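Local coordinates for protein gluconate kinase (Lactobacillus acidophilus, PDB 3LL3) that binds ATP and D-xylulose and, as an FGGY-family kinase, probably transfers phosphate from ATP to a sugar or sugar acid, at residues L51-D54 with A55-I59; I155-K158 with E159-I162; V357-T360 with R361-K365. One frame throughout, in Å; residues are numbered along the deposited sequence.

Interaction 1 (L51-D54 with A55-I59); sequences LIFD and AVQEI
Gln-57 reaches back one turn of helix 49-65 and lays its side chain against the ring of Phe-53. The methylene CG of Gln-57 sits over one ring face, offset toward the rim and 4.0 Å from the ring centroid, a CH-pi contact 24° off the ring normal. Beyond it the amide runs past the same ring, its plane turned 33° from the aromatic one, and brings OE1 of Gln-57 to 3.0 Å from CE1 of Phe-53. The ring stands there because CG of Phe-53 is anti to its own backbone N (chi1 179°), while the glutamine chain is extended past CG. Tyr-221 meets the phenylalanine ring edge-to-face, and Ile-52 and Val-56 pack on helix 157-166 and strand 4-11, which makes this the dense side of the helix. On the solvent side Leu-51, Asp-54 and Glu-58 are exposed. Here OD1 of Asp-54 lies alongside OE1 of Gln-57 at 3.5 Å, two acceptors with no bond between them. Both sides share the i to i-4 backbone hydrogen bonds of the helix, in which Ala-55 N bonds Leu-51 O at 2.9 Å and Glu-58 N bonds Asp-54 O at 3.1 Å. The whole is an amphipathic alpha helix, packed on the sheet of the N-terminal FGGY domain.

Interaction 2 (I155-K158 with E159-I162); sequences IGIK and EYII
Lys-158 and Glu-159, adjacent at the start of helix 157-166, each hold strong partners: NZ of the lysine forms a salt bridge with Asp-172 and a hydrogen bond to the carbonyl of Leu-235, and OE2 of the glutamate is bonded to Thr-171 OG1. A water joins the two, accepting a bond from Lys-158 NZ (2.7 Å) and donating one to Glu-159 OE2 (2.8 Å). The charged ends are 4.4 Å apart, NZ of Lys-158 to OE2 of Glu-159, beyond a direct salt bridge, yet buried and satisfied. A second water receives the backbone N-H of Lys-158 and donates to OE1 of Glu-159. That same OE1 lies 2.7 Å from the N of Gly-156, a weak, bent bond (127°): the N3-to-N-cap bond of a capping box, whose reciprocal half a glycine cannot supply. The glutamate folds back for this by bending at chi2 (71°), and the bare glycine admits its oxygen. Regular helical bonds start at once, Tyr-160 N to Gly-156 O at 2.9 Å. Around this polar core the aliphatic groups close in. Ile-155 CD1 reaches the edge of the Tyr-160 ring, CG1 of Ile-157 meets CD1 of Ile-161 at 3.9 Å, and the stem of Lys-158 runs beside Ile-162. Farther out, the tyrosine OH bonds Arg-164, while strand 84-86 borders Ile-155 and Tyr-160.

Interaction 3 (V357-T360 with R361-K365); sequences VGLT and RMHQK
The imidazole of His-363 folds back across the end of strand 354-359, turning its edge to Thr-360 and standing obliquely to Gly-358 and Leu-359. CG of His-363 is anti to the residue's own carbonyl carbon (chi1 -60°), which swings ND1 toward the strand. The N of Thr-360 lies near the ring plane, 3.0 Å from ND1 of His-363, in a weak bond whose N-H is bent to 122°. CE1 of His-363 comes to 3.0 Å from the carbonyl O of Gly-358, approaching obliquely. At its other end the ring is held by NE2, which bonds the carbonyl of Arg-332 and, with the weak bond at ND1, restrains the turn of the ring. Leu-359 passes at a slant to the histidine, its CD2 4.0 Å from CB of His-363, and packs with it on Leu-334. Replacing His-363 by an alanine is likely to leave the Arg-332 carbonyl without its ring partner, take away the weak acceptor of the Thr-360 N-H, and open a gap beside Gly-358 and Thr-360, where the ring lay. The backbone supplies the firmer bond: His-363 N to Thr-360 O, 3.0 Å and fairly straight at 158°, though the donor stands well above the carbonyl plane. At Gly-358 the backbone turns so that a CB would be jammed against the carbonyl O of Val-357, which only a glycine avoids. In the second subunit Leu-340 O bonds the hydroxyl of Thr-360, Trp-305 bonds His-363 O, and a strand pairs antiparallel with Val-357 and Leu-359, carrying the sheet across the interface. The arrangement is a type I beta turn, Thr-360 to His-363, leading from strand 354-359 to helix 365-388 at the dimer interface of the C-terminal FGGY domain.

Interactions 1 and 2 are neighbours in the N-terminal FGGY domain, their centres 13 Å apart, and their helices pack on each other: CD1 of Ile-52 meets CD1 of Ile-157 at 3.7 Å, and CG2 of Val-56 meets CD1 of Ile-161 at 4.0 Å. This shared core is near the sugar pocket, with the side chain of Ile-157 about 9 Å and that of Ile-52 about 12 Å from the bound D-xylulose, so neither touches it; Ile-157 does pack on Gln-79, a residue of that pocket. Interaction 3 belongs to the C-terminal domain, on the opposite side of the chain's centre. Its centre is 51 Å from each of the others, and there it meets the second subunit.

Interaction 1 (L51-D54 with A55-I59)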
loop_
_atom_site.group_PDB
_atom_site.type_symbol
_atom_site.label_atom_id
_atom_site.label_comp_id
_atom_site.label_asym_id
_atom_site.label_seq_id
_atom_site.Cartn_x
_atom_site.Cartn_y
_atom_site.Cartn_z
ATOM N N LEU A 51 25.200 -23.917 -26.266
ATOM C CA LEU A 51 23.905 -23.582 -26.866
ATOM C C LEU A 51 23.886 -22.167 -27.424
ATOM O O LEU A 51 23.396 -21.929 -28.531
ATOM C CB LEU A 51 22.773 -23.741 -25.848
ATOM C CG LEU A 51 22.216 -25.154 -25.700
ATOM C CD1 LEU A 51 23.351 -26.170 -25.691
ATOM C CD2 LEU A 51 21.367 -25.282 -24.448
ATOM N N ILE A 52 24.411 -21.225 -26.652
ATOM C CA ILE A 52 24.450 -19.844 -27.100
ATOM C C ILE A 52 25.282 -19.738 -28.366
ATOM O O ILE A 52 24.863 -19.099 -29.344
ATOM C CB ILE A 52 25.010 -18.904 -26.018
ATOM C CG1 ILE A 52 24.039 -18.835 -24.838
ATOM C CG2 ILE A 52 25.267 -17.528 -26.600
ATOM C CD1 ILE A 52 24.458 -17.880 -23.729
ATOM N N PHE A 53 26.449 -20.380 -28.366
ATOM C CA PHE A 53 27.313 -20.334 -29.535
ATOM C C PHE A 53 26.675 -21.013 -30.753
ATOM O O PHE A 53 26.833 -20.540 -31.870
ATOM C CB PHE A 53 28.690 -20.937 -29.256
ATOM C CG PHE A 53 29.595 -20.913 -30.449
ATOM C CD1 PHE A 53 29.868 -22.071 -31.153
ATOM C CD2 PHE A 53 30.141 -19.720 -30.893
ATOM C CE1 PHE A 53 30.688 -22.040 -32.270
ATOM C CE2 PHE A 53 30.956 -19.683 -32.004
ATOM C CZ PHE A 53 31.235 -20.842 -32.691
ATOM N N ASP A 54 25.963 -22.117 -30.531
ATOM C CA ASP A 54 25.193 -22.757 -31.597
ATOM C C ASP A 54 24.134 -21.799 -32.171
ATOM O O ASP A 54 23.972 -21.694 -33.388
ATOM C CB ASP A 54 24.528 -24.041 -31.090
ATOM C CG ASP A 54 25.526 -25.187 -30.874
ATOM O OD1 ASP A 54 26.724 -25.032 -31.205
ATOM O OD2 ASP A 54 25.109 -26.253 -30.378
ATOM N N ALA A 55 23.405 -21.103 -31.302
ATOM C CA ALA A 55 22.432 -20.114 -31.778
ATOM C C ALA A 55 23.141 -19.056 -32.621
ATOM O O ALA A 55 22.659 -18.668 -33.679
ATOM C CB ALA A 55 21.687 -19.472 -30.613
ATOM N N VAL A 56 24.309 -18.622 -32.163
ATOM C CA VAL A 56 25.102 -17.618 -32.867
ATOM C C VAL A 56 25.467 -18.046 -34.291
ATOM O O VAL A 56 25.329 -17.259 -35.230
ATOM C CB VAL A 56 26.395 -17.270 -32.088
ATOM C CG1 VAL A 56 27.377 -16.572 -32.981
ATOM C CG2 VAL A 56 26.060 -16.404 -30.893
ATOM N N GLN A 57 25.932 -19.283 -34.462
ATOM C CA GLN A 57 26.292 -19.750 -35.803
ATOM C C GLN A 57 25.069 -19.819 -36.696
ATOM O O GLN A 57 25.130 -19.509 -37.877
ATOM C CB GLN A 57 26.896 -21.147 -35.763
ATOM C CG GLN A 57 28.102 -21.288 -34.882
ATOM C CD GLN A 57 28.536 -22.733 -34.797
ATOM O OE1 GLN A 57 28.435 -23.361 -33.746
ATOM N NE2 GLN A 57 28.976 -23.280 -35.916
ATOM N N GLU A 58 23.969 -20.269 -36.106
ATOM C CA GLU A 58 22.729 -20.478 -36.815
ATOM C C GLU A 58 22.179 -19.135 -37.299
ATOM O O GLU A 58 21.826 -18.975 -38.464
ATOM C CB GLU A 58 21.748 -21.161 -35.877
ATOM C CG GLU A 58 20.716 -22.014 -36.556
ATOM C CD GLU A 58 19.841 -22.733 -35.551
ATOM O OE1 GLU A 58 20.390 -23.218 -34.532
ATOM O OE2 GLU A 58 18.613 -22.807 -35.776
ATOM N N ILE A 59 22.134 -18.164 -36.399
ATOM C CA ILE A 59 21.695 -16.822 -36.747
ATOM C C ILE A 59 22.521 -16.228 -37.886
ATOM O O ILE A 59 21.965 -15.765 -38.882
ATOM C CB ILE A 59 21.706 -15.895 -35.513
ATOM C CG1 ILE A 59 20.561 -16.280 -34.576
ATOM C CG2 ILE A 59 21.577 -14.441 -35.924
ATOM C CD1 ILE A 59 20.709 -15.735 -33.179
#

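Interaction 2 (I155-K158 with E159-I162)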
loop_
_atom_site.group_PDB
_atom_site.type_symbol
_atom_site.label_atom_id
_atom_site.label_comp_id
_atom_site.label_asym_id
_atom_site.label_seq_id
_atom_site.Cartn_x
_atom_site.Cartn_y
_atom_site.Cartn_z
ATOM N N ILE A 155 36.088 -15.645 -17.956
ATOM C CA ILE A 155 35.657 -14.812 -19.070
ATOM C C ILE A 155 34.157 -14.614 -19.049
ATOM O O ILE A 155 33.462 -15.187 -18.217
ATOM C CB ILE A 155 36.030 -15.455 -20.426
ATOM C CG1 ILE A 155 35.297 -16.785 -20.595
ATOM C CG2 ILE A 155 37.557 -15.657 -20.544
ATOM C CD1 ILE A 155 35.747 -17.582 -21.842
ATOM N N GLY A 156 33.661 -13.811 -19.988
ATOM C CA GLY A 156 32.228 -13.641 -20.152
ATOM C C GLY A 156 31.790 -14.267 -21.458
ATOM O O GLY A 156 32.625 -14.674 -22.268
ATOM N N ILE A 157 30.481 -14.333 -21.676
ATOM C CA ILE A 157 29.936 -14.966 -22.874
ATOM C C ILE A 157 30.398 -14.297 -24.173
ATOM O O ILE A 157 30.576 -14.972 -25.193
ATOM C CB ILE A 157 28.392 -14.992 -22.844
ATOM C CG1 ILE A 157 27.859 -15.791 -24.033
ATOM C CG2 ILE A 157 27.837 -13.563 -22.871
ATOM C CD1 ILE A 157 28.107 -17.286 -23.920
ATOM N N LYS A 158 30.562 -12.977 -24.182
ATOM C CA LYS A 158 31.050 -12.371 -25.413
ATOM C C LYS A 158 32.473 -12.867 -25.739
ATOM O O LYS A 158 32.758 -13.209 -26.883
ATOM C CB LYS A 158 30.954 -10.840 -25.434
ATOM C CG LYS A 158 31.556 -10.223 -26.719
ATOM C CD LYS A 158 31.083 -8.766 -26.969
ATOM C CE LYS A 158 31.806 -7.758 -26.063
ATOM N NZ LYS A 158 33.200 -7.468 -26.554
ATOM N N GLU A 159 33.348 -12.907 -24.734
ATOM C CA GLU A 159 34.710 -13.430 -24.895
ATOM C C GLU A 159 34.685 -14.887 -25.369
ATOM O O GLU A 159 35.433 -15.274 -26.258
ATOM C CB GLU A 159 35.491 -13.345 -23.580
ATOM C CG GLU A 159 35.809 -11.932 -23.124
ATOM C CD GLU A 159 34.565 -11.221 -22.655
ATOM O OE1 GLU A 159 33.858 -11.810 -21.800
ATOM O OE2 GLU A 159 34.280 -10.102 -23.163
ATOM N N TYR A 160 33.815 -15.681 -24.763
ATOM C CA TYR A 160 33.665 -17.073 -25.135
ATOM C C TYR A 160 33.375 -17.228 -26.619
ATOM O O TYR A 160 34.075 -17.975 -27.318
ATOM C CB TYR A 160 32.544 -17.739 -24.336
ATOM C CG TYR A 160 32.351 -19.185 -24.763
ATOM C CD1 TYR A 160 33.301 -20.144 -24.467
ATOM C CD2 TYR A 160 31.229 -19.580 -25.485
ATOM C CE1 TYR A 160 33.144 -21.459 -24.871
ATOM C CE2 TYR A 160 31.059 -20.897 -25.889
ATOM C CZ TYR A 160 32.019 -21.832 -25.578
ATOM O OH TYR A 160 31.846 -23.143 -25.979
ATOM N N ILE A 161 32.326 -16.528 -27.084
ATOM C CA ILE A 161 31.927 -16.573 -28.483
ATOM C C ILE A 161 33.085 -16.187 -29.380
ATOM O O ILE A 161 33.436 -16.921 -30.306
ATOM C CB ILE A 161 30.711 -15.659 -28.774
ATOM C CG1 ILE A 161 29.482 -16.172 -28.023
ATOM C CG2 ILE A 161 30.433 -15.602 -30.263
ATOM C CD1 ILE A 161 28.366 -15.136 -27.852
ATOM N N ILE A 162 33.687 -15.038 -29.115
ATOM C CA ILE A 162 34.772 -14.592 -29.965
ATOM C C ILE A 162 35.951 -15.575 -29.920
ATOM O O ILE A 162 36.669 -15.743 -30.903
ATOM C CB ILE A 162 35.190 -13.171 -29.606
ATOM C CG1 ILE A 162 34.039 -12.222 -29.985
ATOM C CG2 ILE A 162 36.486 -12.780 -30.324
ATOM C CD1 ILE A 162 34.214 -10.807 -29.532
HETATM O O HOH W 1 34.714 -9.615 -25.910
HETATM O O HOH W 2 30.954 -11.092 -22.018
#

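Interaction 3 (V357-T360 with R361-K365)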
loop_
_atom_site.group_PDB
_atom_site.type_symbol
_atom_site.label_atom_id
_atom_site.label_comp_id
_atom_site.label_asym_id
_atom_site.label_seq_id
_atom_site.Cartn_x
_atom_site.Cartn_y
_atom_site.Cartn_z
ATOM N N VAL A 357 0.156 3.326 -0.849
ATOM C CA VAL A 357 -0.055 4.089 0.391
ATOM C C VAL A 357 -0.828 5.389 0.159
ATOM O O VAL A 357 -0.480 6.176 -0.721
ATOM C CB VAL A 357 1.283 4.402 1.127
ATOM C CG1 VAL A 357 1.024 5.184 2.435
ATOM C CG2 VAL A 357 2.058 3.125 1.417
ATOM N N GLY A 358 -1.872 5.615 0.960
ATOM C CA GLY A 358 -2.667 6.828 0.856
ATOM C C GLY A 358 -4.103 6.619 0.404
ATOM O O GLY A 358 -4.721 7.519 -0.136
ATOM N N LEU A 359 -4.633 5.422 0.613
ATOM C CA LEU A 359 -5.964 5.088 0.125
ATOM C C LEU A 359 -7.088 5.721 0.967
ATOM O O LEU A 359 -6.964 5.918 2.180
ATOM C CB LEU A 359 -6.170 3.575 0.070
ATOM C CG LEU A 359 -5.405 2.713 -0.934
ATOM C CD1 LEU A 359 -5.439 1.260 -0.483
ATOM C CD2 LEU A 359 -5.999 2.857 -2.340
ATOM N N THR A 360 -8.183 6.023 0.283
ATOM C CA THR A 360 -9.359 6.627 0.862
ATOM C C THR A 360 -10.476 6.129 -0.031
ATOM O O THR A 360 -10.208 5.563 -1.082
ATOM C CB THR A 360 -9.228 8.147 0.766
ATOM O OG1 THR A 360 -9.720 8.757 1.955
ATOM C CG2 THR A 360 -9.974 8.678 -0.426
ATOM N N ARG A 361 -11.729 6.332 0.353
ATOM C CA ARG A 361 -12.834 5.845 -0.463
ATOM C C ARG A 361 -12.952 6.625 -1.787
ATOM O O ARG A 361 -13.667 6.221 -2.687
ATOM C CB ARG A 361 -14.149 5.840 0.356
ATOM C CG ARG A 361 -14.122 4.813 1.530
ATOM C CD ARG A 361 -15.150 5.096 2.652
ATOM N NE ARG A 361 -16.483 5.395 2.142
ATOM C CZ ARG A 361 -17.170 6.493 2.433
ATOM N NH1 ARG A 361 -16.656 7.400 3.260
ATOM N NH2 ARG A 361 -18.380 6.678 1.911
HETATM N N MSE A 362 -12.230 7.737 -1.901
HETATM C CA MSE A 362 -12.120 8.466 -3.177
HETATM C C MSE A 362 -11.274 7.715 -4.214
HETATM O O MSE A 362 -11.377 7.979 -5.409
HETATM C CB MSE A 362 -11.492 9.852 -2.975
HETATM C CG MSE A 362 -12.308 10.793 -2.120
HETATM SE SE MSE A 362 -14.021 11.162 -2.974
HETATM C CE MSE A 362 -13.373 12.218 -4.499
ATOM N N HIS A 363 -10.424 6.802 -3.760
ATOM C CA HIS A 363 -9.574 6.049 -4.681
ATOM C C HIS A 363 -10.262 4.812 -5.214
ATOM O O HIS A 363 -10.364 3.797 -4.518
ATOM C CB HIS A 363 -8.250 5.682 -4.026
ATOM C CG HIS A 363 -7.457 6.871 -3.594
ATOM N ND1 HIS A 363 -7.468 7.337 -2.298
ATOM C CD2 HIS A 363 -6.654 7.709 -4.293
ATOM C CE1 HIS A 363 -6.700 8.408 -2.213
ATOM N NE2 HIS A 363 -6.191 8.656 -3.409
ATOM N N GLN A 364 -10.718 4.896 -6.460
ATOM C CA GLN A 364 -11.376 3.779 -7.116
ATOM C C GLN A 364 -10.393 3.115 -8.078
ATOM O O GLN A 364 -9.210 3.429 -8.043
ATOM C CB GLN A 364 -12.641 4.268 -7.820
ATOM C CG GLN A 364 -13.671 4.831 -6.842
ATOM C CD GLN A 364 -14.785 5.585 -7.540
ATOM O OE1 GLN A 364 -15.504 5.026 -8.365
ATOM N NE2 GLN A 364 -14.930 6.867 -7.213
ATOM N N LYS A 365 -10.861 2.210 -8.933
ATOM C CA LYS A 365 -9.944 1.510 -9.834
ATOM C C LYS A 365 -9.042 2.443 -10.658
ATOM O O LYS A 365 -7.851 2.188 -10.792
ATOM C CB LYS A 365 -10.681 0.539 -10.755
ATOM C CG LYS A 365 -9.742 -0.402 -11.540
ATOM C CD LYS A 365 -9.539 -1.716 -10.800
ATOM C CE LYS A 365 -10.828 -2.542 -10.895
ATOM N NZ LYS A 365 -10.700 -3.887 -10.282
#